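Local coordinates for protein citrate synthase (Thermotoga maritima, PDB 2P2W) that probably catalyses the condensation of oxaloacetate and acetyl-CoA with water to give citrate and CoA, in the tricarboxylic acid cycle, at residues K237-K242 with K291-Y296; R243-F248 with S281-Y286; V261-V266 with P297-Y302. One frame throughout, in Å; residues are numbered along the deposited sequence.

Contact 1. Residues K237-K242 with K291-Y296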
loop_
_atom_site.group_PDB
_atom_site.type_symbol
_atom_site.label_atom_id
_atom_site.label_comp_id
_atom_site.label_asym_id
_atom_site.label_seq_id
_atom_site.Cartn_x
_atom_site.Cartn_y
_atom_site.Cartn_z
ATOM N N LYS A 237 -30.141 8.418 -16.340
ATOM C CA LYS A 237 -30.256 8.598 -14.898
ATOM C C LYS A 237 -28.874 8.830 -14.297
ATOM O O LYS A 237 -28.697 9.689 -13.433
ATOM C CB LYS A 237 -30.888 7.357 -14.261
ATOM C CG LYS A 237 -30.785 7.304 -12.741
ATOM C CD LYS A 237 -31.065 5.899 -12.223
ATOM C CE LYS A 237 -31.686 5.924 -10.837
ATOM N NZ LYS A 237 -31.462 4.641 -10.106
ATOM N N CYS A 238 -27.896 8.050 -14.752
ATOM C CA CYS A 238 -26.528 8.176 -14.263
ATOM C C CYS A 238 -25.948 9.554 -14.573
ATOM O O CYS A 238 -25.254 10.145 -13.746
ATOM C CB CYS A 238 -25.645 7.088 -14.881
ATOM S SG CYS A 238 -25.810 5.476 -14.074
ATOM N N LEU A 239 -26.235 10.063 -15.764
ATOM C CA LEU A 239 -25.732 11.372 -16.158
ATOM C C LEU A 239 -26.307 12.464 -15.257
ATOM O O LEU A 239 -25.589 13.365 -14.821
ATOM C CB LEU A 239 -26.083 11.654 -17.622
ATOM C CG LEU A 239 -25.453 10.684 -18.625
ATOM C CD1 LEU A 239 -25.865 11.063 -20.043
ATOM C CD2 LEU A 239 -23.934 10.715 -18.480
ATOM N N LYS A 240 -27.603 12.371 -14.975
ATOM C CA LYS A 240 -28.275 13.349 -14.124
ATOM C C LYS A 240 -27.745 13.320 -12.691
ATOM O O LYS A 240 -27.519 14.369 -12.085
ATOM C CB LYS A 240 -29.783 13.086 -14.108
ATOM C CG LYS A 240 -30.504 13.713 -12.923
ATOM C CD LYS A 240 -31.808 12.989 -12.621
ATOM C CE LYS A 240 -32.028 12.845 -11.121
ATOM N NZ LYS A 240 -32.843 11.637 -10.790
ATOM N N GLU A 241 -27.549 12.119 -12.155
ATOM C CA GLU A 241 -27.061 11.961 -10.787
ATOM C C GLU A 241 -25.544 12.052 -10.705
ATOM O O GLU A 241 -24.976 12.035 -9.614
ATOM C CB GLU A 241 -27.487 10.605 -10.222
ATOM C CG GLU A 241 -28.979 10.428 -10.064
ATOM C CD GLU A 241 -29.347 9.002 -9.712
ATOM O OE1 GLU A 241 -28.474 8.117 -9.842
ATOM O OE2 GLU A 241 -30.506 8.764 -9.318
ATOM N N LYS A 242 -24.892 12.143 -11.858
ATOM C CA LYS A 242 -23.437 12.204 -11.904
ATOM C C LYS A 242 -22.885 10.936 -11.258
ATOM O O LYS A 242 -21.904 10.975 -10.513
ATOM C CB LYS A 242 -22.927 13.445 -11.164
ATOM C CG LYS A 242 -23.305 14.761 -11.839
ATOM C CD LYS A 242 -22.692 15.954 -11.115
ATOM C CE LYS A 242 -22.931 17.251 -11.879
ATOM N NZ LYS A 242 -21.940 18.304 -11.505
ATOM N N LYS A 291 -22.208 8.647 -28.258
ATOM C CA LYS A 291 -21.011 9.379 -27.854
ATOM C C LYS A 291 -21.146 9.998 -26.468
ATOM O O LYS A 291 -20.669 11.111 -26.221
ATOM C CB LYS A 291 -20.686 10.476 -28.873
ATOM C CG LYS A 291 -20.286 9.949 -30.237
ATOM C CD LYS A 291 -19.804 11.066 -31.155
ATOM C CE LYS A 291 -19.337 10.510 -32.484
ATOM N NZ LYS A 291 -20.427 9.757 -33.156
ATOM N N ILE A 292 -21.791 9.270 -25.564
ATOM C CA ILE A 292 -21.998 9.746 -24.204
ATOM C C ILE A 292 -20.668 9.957 -23.478
ATOM O O ILE A 292 -19.935 9.002 -23.221
ATOM C CB ILE A 292 -22.852 8.748 -23.395
ATOM C CG1 ILE A 292 -24.178 8.496 -24.116
ATOM C CG2 ILE A 292 -23.105 9.286 -21.992
ATOM C CD1 ILE A 292 -25.059 9.724 -24.237
ATOM N N LYS A 293 -20.370 11.215 -23.162
ATOM C CA LYS A 293 -19.147 11.591 -22.457
ATOM C C LYS A 293 -17.869 11.124 -23.144
ATOM O O LYS A 293 -16.791 11.164 -22.554
ATOM C CB LYS A 293 -19.187 11.053 -21.023
ATOM C CG LYS A 293 -20.316 11.633 -20.183
ATOM C CD LYS A 293 -20.345 11.039 -18.779
ATOM C CE LYS A 293 -19.327 11.702 -17.858
ATOM N NZ LYS A 293 -19.065 10.870 -16.650
ATOM N N ASN A 294 -17.992 10.698 -24.395
ATOM C CA ASN A 294 -16.849 10.219 -25.160
ATOM C C ASN A 294 -16.104 9.119 -24.395
ATOM O O ASN A 294 -14.879 9.043 -24.458
ATOM C CB ASN A 294 -15.883 11.373 -25.462
ATOM C CG ASN A 294 -14.779 10.978 -26.435
ATOM O OD1 ASN A 294 -13.624 11.376 -26.274
ATOM N ND2 ASN A 294 -15.132 10.202 -27.455
ATOM N N ILE A 295 -16.836 8.282 -23.663
ATOM C CA ILE A 295 -16.201 7.193 -22.921
ATOM C C ILE A 295 -16.478 5.848 -23.580
ATOM O O ILE A 295 -17.467 5.682 -24.297
ATOM C CB ILE A 295 -16.672 7.129 -21.448
ATOM C CG1 ILE A 295 -18.182 6.867 -21.379
ATOM C CG2 ILE A 295 -16.291 8.420 -20.729
ATOM C CD1 ILE A 295 -18.722 6.750 -19.959
ATOM N N TYR A 296 -15.593 4.890 -23.333
ATOM C CA TYR A 296 -15.719 3.562 -23.910
ATOM C C TYR A 296 -15.558 2.500 -22.832
ATOM O O TYR A 296 -15.169 2.802 -21.703
ATOM C CB TYR A 296 -14.647 3.351 -24.978
ATOM C CG TYR A 296 -14.716 4.325 -26.129
ATOM C CD1 TYR A 296 -14.335 5.657 -25.968
ATOM C CD2 TYR A 296 -15.168 3.914 -27.382
ATOM C CE1 TYR A 296 -14.404 6.559 -27.032
ATOM C CE2 TYR A 296 -15.239 4.803 -28.448
ATOM C CZ TYR A 296 -14.856 6.122 -28.267
ATOM O OH TYR A 296 -14.929 6.999 -29.328
#
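Leu239, on the last turns of helix 231-241, faces the loop residue Ile292, with their CA atoms 9.0 Å apart. At that spacing only side chains bridge the gap. Leu239 meets the loop with both of its methyl groups. CD1 packs on the branch methyl of Ile292, with Leu239 CD1 3.8 Å from Ile292 CG2. The other methyl reaches a little further along the loop, and Leu239 CD2 lies 3.6 Å from Lys293 CD. Ile292 CG2 therefore sits against both ends of the leucine fork, since it is also 3.9 Å from Leu239 CD2. The isoleucine carries this methyl anti to its backbone N, which turns it toward Leu239. Lys293 contributes aliphatic chain, not charge. Its chain bends at chi3 (81°) and runs alongside the leucine in the reverse sense, touching it through CD. The contact is purely apolar, small and close to the surface, and it buries 111 Å², counting both sides. Two Schellman motifs lie beside it. One ends helix 231-241 at Lys242, where Arg243 N bonds back to Cys238 O. The other has Lys291 as its positive-phi residue and leads into the loop that holds Ile292. The contact thus joins the C-terminal end of one helix to the exit of another. Ile292 also rests on Ile287 of helix 275-289, and Cys238, on the same turn as Leu239, packs on Ile245 of the following loop. The loop 291-296 then runs on toward helix 299-309.

Contact 2. Residues R243-F248 with S281-Y286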
loop_
_atom_site.group_PDB
_atom_site.type_symbol
_atom_site.label_atom_id
_atom_site.label_comp_id
_atom_site.label_asym_id
_atom_site.label_seq_id
_atom_site.Cartn_x
_atom_site.Cartn_y
_atom_site.Cartn_z
ATOM N N ARG A 243 -23.540 9.815 -11.539
ATOM C CA ARG A 243 -23.121 8.523 -11.005
ATOM C C ARG A 243 -22.122 7.904 -11.974
ATOM O O ARG A 243 -22.342 7.903 -13.184
ATOM C CB ARG A 243 -24.332 7.594 -10.844
ATOM C CG ARG A 243 -23.974 6.173 -10.424
ATOM C CD ARG A 243 -25.214 5.296 -10.282
ATOM N NE ARG A 243 -24.867 3.879 -10.192
ATOM C CZ ARG A 243 -25.751 2.898 -10.042
ATOM N NH1 ARG A 243 -27.047 3.173 -9.960
ATOM N NH2 ARG A 243 -25.340 1.640 -9.976
ATOM N N LYS A 244 -21.026 7.382 -11.437
ATOM C CA LYS A 244 -19.995 6.772 -12.263
ATOM C C LYS A 244 -20.490 5.451 -12.846
ATOM O O LYS A 244 -20.921 4.567 -12.109
ATOM C CB LYS A 244 -18.737 6.534 -11.422
ATOM C CG LYS A 244 -17.808 5.444 -11.948
ATOM C CD LYS A 244 -17.005 5.888 -13.151
ATOM C CE LYS A 244 -15.863 4.915 -13.432
ATOM N NZ LYS A 244 -14.572 5.609 -13.707
ATOM N N ILE A 245 -20.440 5.326 -14.170
ATOM C CA ILE A 245 -20.859 4.092 -14.829
ATOM C C ILE A 245 -19.671 3.128 -14.803
ATOM O O ILE A 245 -18.673 3.339 -15.490
ATOM C CB ILE A 245 -21.283 4.353 -16.293
ATOM C CG1 ILE A 245 -22.471 5.320 -16.321
ATOM C CG2 ILE A 245 -21.651 3.038 -16.972
ATOM C CD1 ILE A 245 -22.905 5.733 -17.719
ATOM N N MET A 246 -19.785 2.076 -13.997
ATOM C CA MET A 246 -18.721 1.086 -13.857
ATOM C C MET A 246 -18.436 0.343 -15.162
ATOM O O MET A 246 -19.345 0.051 -15.929
ATOM C CB MET A 246 -19.101 0.087 -12.761
ATOM C CG MET A 246 -19.196 0.693 -11.367
ATOM S SD MET A 246 -17.569 1.096 -10.668
ATOM C CE MET A 246 -18.041 2.269 -9.369
ATOM N N GLY A 247 -17.165 0.041 -15.412
ATOM C CA GLY A 247 -16.813 -0.669 -16.626
ATOM C C GLY A 247 -16.532 0.248 -17.802
ATOM O O GLY A 247 -16.180 -0.218 -18.882
ATOM N N PHE A 248 -16.696 1.551 -17.598
ATOM C CA PHE A 248 -16.442 2.532 -18.653
ATOM C C PHE A 248 -15.490 3.617 -18.176
ATOM O O PHE A 248 -15.376 3.872 -16.975
ATOM C CB PHE A 248 -17.743 3.199 -19.119
ATOM C CG PHE A 248 -18.600 2.326 -19.979
ATOM C CD1 PHE A 248 -19.299 1.254 -19.431
ATOM C CD2 PHE A 248 -18.707 2.571 -21.349
ATOM C CE1 PHE A 248 -20.095 0.437 -20.235
ATOM C CE2 PHE A 248 -19.501 1.760 -22.162
ATOM C CZ PHE A 248 -20.197 0.687 -21.600
ATOM N N SER A 281 -23.240 -5.592 -23.508
ATOM C CA SER A 281 -23.055 -5.282 -24.918
ATOM C C SER A 281 -23.984 -4.146 -25.330
ATOM O O SER A 281 -23.595 -3.258 -26.092
ATOM C CB SER A 281 -23.332 -6.525 -25.766
ATOM O OG SER A 281 -22.896 -6.325 -27.098
ATOM N N LYS A 282 -25.215 -4.175 -24.823
ATOM C CA LYS A 282 -26.190 -3.139 -25.148
ATOM C C LYS A 282 -25.775 -1.811 -24.520
ATOM O O LYS A 282 -25.981 -0.744 -25.102
ATOM C CB LYS A 282 -27.575 -3.537 -24.638
ATOM C CG LYS A 282 -28.693 -2.608 -25.093
ATOM C CD LYS A 282 -28.824 -2.612 -26.609
ATOM C CE LYS A 282 -30.100 -1.920 -27.052
ATOM N NZ LYS A 282 -30.268 -2.009 -28.525
ATOM N N LEU A 283 -25.193 -1.884 -23.327
ATOM C CA LEU A 283 -24.741 -0.687 -22.626
ATOM C C LEU A 283 -23.651 -0.010 -23.460
ATOM O O LEU A 283 -23.645 1.212 -23.624
ATOM C CB LEU A 283 -24.204 -1.063 -21.244
ATOM C CG LEU A 283 -23.764 0.064 -20.306
ATOM C CD1 LEU A 283 -24.899 1.075 -20.123
ATOM C CD2 LEU A 283 -23.365 -0.546 -18.958
ATOM N N GLU A 284 -22.734 -0.810 -23.996
ATOM C CA GLU A 284 -21.665 -0.269 -24.824
ATOM C C GLU A 284 -22.258 0.359 -26.080
ATOM O O GLU A 284 -21.872 1.460 -26.476
ATOM C CB GLU A 284 -20.681 -1.364 -25.234
ATOM C CG GLU A 284 -19.760 -0.936 -26.367
ATOM C CD GLU A 284 -18.803 -2.023 -26.794
ATOM O OE1 GLU A 284 -18.660 -3.019 -26.056
ATOM O OE2 GLU A 284 -18.187 -1.877 -27.871
ATOM N N GLU A 285 -23.194 -0.349 -26.704
ATOM C CA GLU A 285 -23.824 0.152 -27.921
ATOM C C GLU A 285 -24.443 1.526 -27.711
ATOM O O GLU A 285 -24.243 2.436 -28.517
ATOM C CB GLU A 285 -24.916 -0.803 -28.412
ATOM C CG GLU A 285 -25.516 -0.391 -29.756
ATOM C CD GLU A 285 -26.773 -1.167 -30.108
ATOM O OE1 GLU A 285 -27.825 -0.905 -29.486
ATOM O OE2 GLU A 285 -26.711 -2.043 -30.998
ATOM N N TYR A 286 -25.195 1.678 -26.629
ATOM C CA TYR A 286 -25.854 2.944 -26.357
ATOM C C TYR A 286 -24.890 4.082 -26.040
ATOM O O TYR A 286 -25.024 5.190 -26.567
ATOM C CB TYR A 286 -26.854 2.790 -25.208
ATOM C CG TYR A 286 -27.558 4.082 -24.866
ATOM C CD1 TYR A 286 -28.734 4.448 -25.523
ATOM C CD2 TYR A 286 -27.015 4.974 -23.940
ATOM C CE1 TYR A 286 -29.347 5.669 -25.270
ATOM C CE2 TYR A 286 -27.620 6.200 -23.679
ATOM C CZ TYR A 286 -28.785 6.541 -24.349
ATOM O OH TYR A 286 -29.387 7.754 -24.105
#
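Phe248 and Leu283 meet because their first torsions turn them toward one another: Phe248 CG stands anti to its carbonyl carbon (chi1 -75°), and Leu283 CG stands anti to its backbone N (chi1 -176°). The leucine fork comes obliquely at the ring, touching at Phe248 CE1, which is 3.6 Å from Leu283 CD2. Leu283 CG adds a second contact, 3.8 Å from Phe248 CZ. The ring also presses its edge against the helix backbone, with Phe248 CZ 3.7 Å from Glu284 CA. Side chain thus packs directly on main chain at this point. Ile245 makes a looser touch, its CG2 4.4 Å from Leu283 CD2. Ile245 and Phe248 are the ends of a type II beta turn, which sets both on the same helix. Gly247 takes the positive phi of that turn (89°), where a CB would jam against the preceding carbonyl. All four touching residues are buried, and the packing is largely apolar. The carboxylate of Glu284 leads away and bonds to Tyr302. Leu283 packs further on Val235 of helix 231-241 and on Met221 of helix 214-225. Phe248 also touches Pro297 and Ile287, which places the loop between helix 275-289 and the approach to helix 299-309.

Contact 3. Residues V261-V266 with P297-Y302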
loop_
_atom_site.group_PDB
_atom_site.type_symbol
_atom_site.label_atom_id
_atom_site.label_comp_id
_atom_site.label_asym_id
_atom_site.label_seq_id
_atom_site.Cartn_x
_atom_site.Cartn_y
_atom_site.Cartn_z
ATOM N N VAL A 261 -11.974 -5.218 -25.891
ATOM C CA VAL A 261 -12.371 -5.690 -27.212
ATOM C C VAL A 261 -12.100 -7.187 -27.337
ATOM O O VAL A 261 -12.951 -7.948 -27.815
ATOM C CB VAL A 261 -11.599 -4.944 -28.322
ATOM C CG1 VAL A 261 -11.916 -5.554 -29.682
ATOM C CG2 VAL A 261 -11.967 -3.460 -28.299
ATOM N N PHE A 262 -10.915 -7.608 -26.903
ATOM C CA PHE A 262 -10.539 -9.014 -26.963
ATOM C C PHE A 262 -11.522 -9.859 -26.147
ATOM O O PHE A 262 -12.068 -10.844 -26.649
ATOM C CB PHE A 262 -9.103 -9.204 -26.436
ATOM C CG PHE A 262 -8.553 -10.590 -26.640
ATOM C CD1 PHE A 262 -9.045 -11.670 -25.909
ATOM C CD2 PHE A 262 -7.543 -10.819 -27.571
ATOM C CE1 PHE A 262 -8.540 -12.956 -26.102
ATOM C CE2 PHE A 262 -7.029 -12.102 -27.774
ATOM C CZ PHE A 262 -7.528 -13.173 -27.039
ATOM N N LEU A 263 -11.753 -9.472 -24.895
ATOM C CA LEU A 263 -12.670 -10.215 -24.037
ATOM C C LEU A 263 -14.115 -10.164 -24.526
ATOM O O LEU A 263 -14.877 -11.098 -24.293
ATOM C CB LEU A 263 -12.587 -9.710 -22.591
ATOM C CG LEU A 263 -11.247 -9.986 -21.896
ATOM C CD1 LEU A 263 -11.285 -9.436 -20.482
ATOM C CD2 LEU A 263 -10.971 -11.485 -21.876
ATOM N N LYS A 264 -14.504 -9.081 -25.191
ATOM C CA LYS A 264 -15.865 -9.010 -25.706
ATOM C C LYS A 264 -16.028 -10.094 -26.772
ATOM O O LYS A 264 -17.071 -10.743 -26.859
ATOM C CB LYS A 264 -16.160 -7.639 -26.323
ATOM C CG LYS A 264 -17.618 -7.482 -26.732
ATOM C CD LYS A 264 -17.882 -6.159 -27.427
ATOM C CE LYS A 264 -19.356 -6.038 -27.800
ATOM N NZ LYS A 264 -19.619 -4.786 -28.558
ATOM N N ARG A 265 -14.983 -10.297 -27.572
ATOM C CA ARG A 265 -15.026 -11.312 -28.616
ATOM C C ARG A 265 -15.085 -12.701 -27.987
ATOM O O ARG A 265 -15.791 -13.586 -28.475
ATOM C CB ARG A 265 -13.799 -11.201 -29.529
ATOM C CG ARG A 265 -13.816 -12.201 -30.680
ATOM C CD ARG A 265 -12.702 -11.954 -31.697
ATOM N NE ARG A 265 -11.370 -12.114 -31.121
ATOM C CZ ARG A 265 -10.599 -11.112 -30.708
ATOM N NH1 ARG A 265 -11.020 -9.856 -30.805
ATOM N NH2 ARG A 265 -9.402 -11.368 -30.199
ATOM N N VAL A 266 -14.337 -12.894 -26.906
ATOM C CA VAL A 266 -14.328 -14.175 -26.207
ATOM C C VAL A 266 -15.750 -14.528 -25.777
ATOM O O VAL A 266 -16.230 -15.639 -26.019
ATOM C CB VAL A 266 -13.428 -14.112 -24.959
ATOM C CG1 VAL A 266 -13.627 -15.352 -24.103
ATOM C CG2 VAL A 266 -11.968 -13.976 -25.381
ATOM N N PRO A 297 -15.869 1.241 -23.166
ATOM C CA PRO A 297 -15.725 0.177 -22.173
ATOM C C PRO A 297 -14.253 -0.019 -21.822
ATOM O O PRO A 297 -13.384 0.156 -22.678
ATOM C CB PRO A 297 -16.273 -1.055 -22.893
ATOM C CG PRO A 297 -17.148 -0.586 -24.024
ATOM C CD PRO A 297 -16.515 0.738 -24.392
ATOM N N ASN A 298 -13.970 -0.335 -20.562
ATOM C CA ASN A 298 -12.601 -0.640 -20.178
ATOM C C ASN A 298 -12.656 -2.139 -19.866
ATOM O O ASN A 298 -13.745 -2.727 -19.822
ATOM C CB ASN A 298 -12.116 0.188 -18.973
ATOM C CG ASN A 298 -12.955 -0.013 -17.730
ATOM O OD1 ASN A 298 -13.276 -1.138 -17.350
ATOM N ND2 ASN A 298 -13.295 1.089 -17.073
ATOM N N VAL A 299 -11.500 -2.758 -19.666
ATOM C CA VAL A 299 -11.434 -4.195 -19.422
ATOM C C VAL A 299 -12.351 -4.743 -18.327
ATOM O O VAL A 299 -12.807 -5.885 -18.420
ATOM C CB VAL A 299 -9.967 -4.631 -19.127
ATOM C CG1 VAL A 299 -9.569 -4.215 -17.723
ATOM C CG2 VAL A 299 -9.812 -6.134 -19.328
ATOM N N ASP A 300 -12.635 -3.941 -17.302
ATOM C CA ASP A 300 -13.479 -4.395 -16.192
ATOM C C ASP A 300 -14.904 -4.792 -16.591
ATOM O O ASP A 300 -15.532 -5.617 -15.924
ATOM C CB ASP A 300 -13.578 -3.320 -15.098
ATOM C CG ASP A 300 -12.228 -2.947 -14.506
ATOM O OD1 ASP A 300 -11.351 -3.830 -14.408
ATOM O OD2 ASP A 300 -12.057 -1.769 -14.118
ATOM N N LEU A 301 -15.419 -4.192 -17.661
ATOM C CA LEU A 301 -16.779 -4.491 -18.104
ATOM C C LEU A 301 -16.939 -5.944 -18.537
ATOM O O LEU A 301 -17.885 -6.618 -18.132
ATOM C CB LEU A 301 -17.190 -3.568 -19.264
ATOM C CG LEU A 301 -18.634 -3.713 -19.774
ATOM C CD1 LEU A 301 -19.612 -3.285 -18.684
ATOM C CD2 LEU A 301 -18.835 -2.862 -21.023
ATOM N N TYR A 302 -16.011 -6.430 -19.353
ATOM C CA TYR A 302 -16.100 -7.793 -19.850
ATOM C C TYR A 302 -15.320 -8.845 -19.079
ATOM O O TYR A 302 -15.677 -10.022 -19.115
ATOM C CB TYR A 302 -15.718 -7.814 -21.329
ATOM C CG TYR A 302 -16.687 -7.019 -22.172
ATOM C CD1 TYR A 302 -18.035 -7.383 -22.247
ATOM C CD2 TYR A 302 -16.268 -5.889 -22.875
ATOM C CE1 TYR A 302 -18.939 -6.643 -22.997
ATOM C CE2 TYR A 302 -17.163 -5.139 -23.632
ATOM C CZ TYR A 302 -18.497 -5.520 -23.688
ATOM O OH TYR A 302 -19.385 -4.773 -24.425
#
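The first turn of helix 299-309, which carries the predicted active-site residue Asp300, packs here on helix 258-270 through Tyr302, Val299, Leu263 and Lys264. The backbones come close, with the CA atoms of Leu263 and Tyr302 5.9 Å apart. Their first side-chain carbons touch as well, Leu263 CB lying 3.9 Å from Tyr302 CB. Further out, the side chains of Leu263 and Val299 cross at an angle, with Leu263 CD1 3.8 Å from Val299 CG2. Lys264 covers one face of the Tyr302 ring. Its CG stands anti to the backbone N (chi1 -174°), and the chain is extended beyond it, so lysine and tyrosine run side by side in the same direction. Lys264 CB makes a CH-pi contact 3.9 Å from the Tyr302 ring centroid, 16° off the ring normal. Near its far end the chain passes the hydroxyl, with Lys264 CE 3.6 Å from Tyr302 OH. Leu301 CD2 lies over the opposite face, toward the rim, so aliphatic groups flank the ring on both faces. Asn298 is the N-cap of the helix, and its OD1 accepts a weak bond from Asp300 N at 2.9 Å. Tyr302 OH is hydrogen-bonded to Glu284 of helix 275-289. A phenylalanine here would keep the ring but would probably leave the carboxylate of Glu284 without its hydroxyl partner. Lys264 NZ also reaches that carboxylate, but only as a long, weak ion pair. The buried glutamate is thus met by a hydroxyl and, more distantly, by a positive charge, which may favour its ionised form.

Along the chain contact 2 falls between the two segments of contact 1, while contact 3 interleaves with both. Contacts 1 and 2, centres about 9 Å apart, touch at several points, among them Ile295 CD1, 3.8 Å from Phe248 CB. Contacts 2 and 3, centres about 12 Å apart, are tied by the Glu284-Tyr302 bond and by Gly247 O, 2.8 Å from Asn298 N. Contact 3 holds Asp300, a predicted active-site residue; the side chain of Phe248 is about 8 Å from that of His250, the other predicted one. A bound citrate anion, probably from the crystallisation liquor, lies about 5 Å from the Val299 side chain, 7 Å from Phe248 and 8 Å from Lys293.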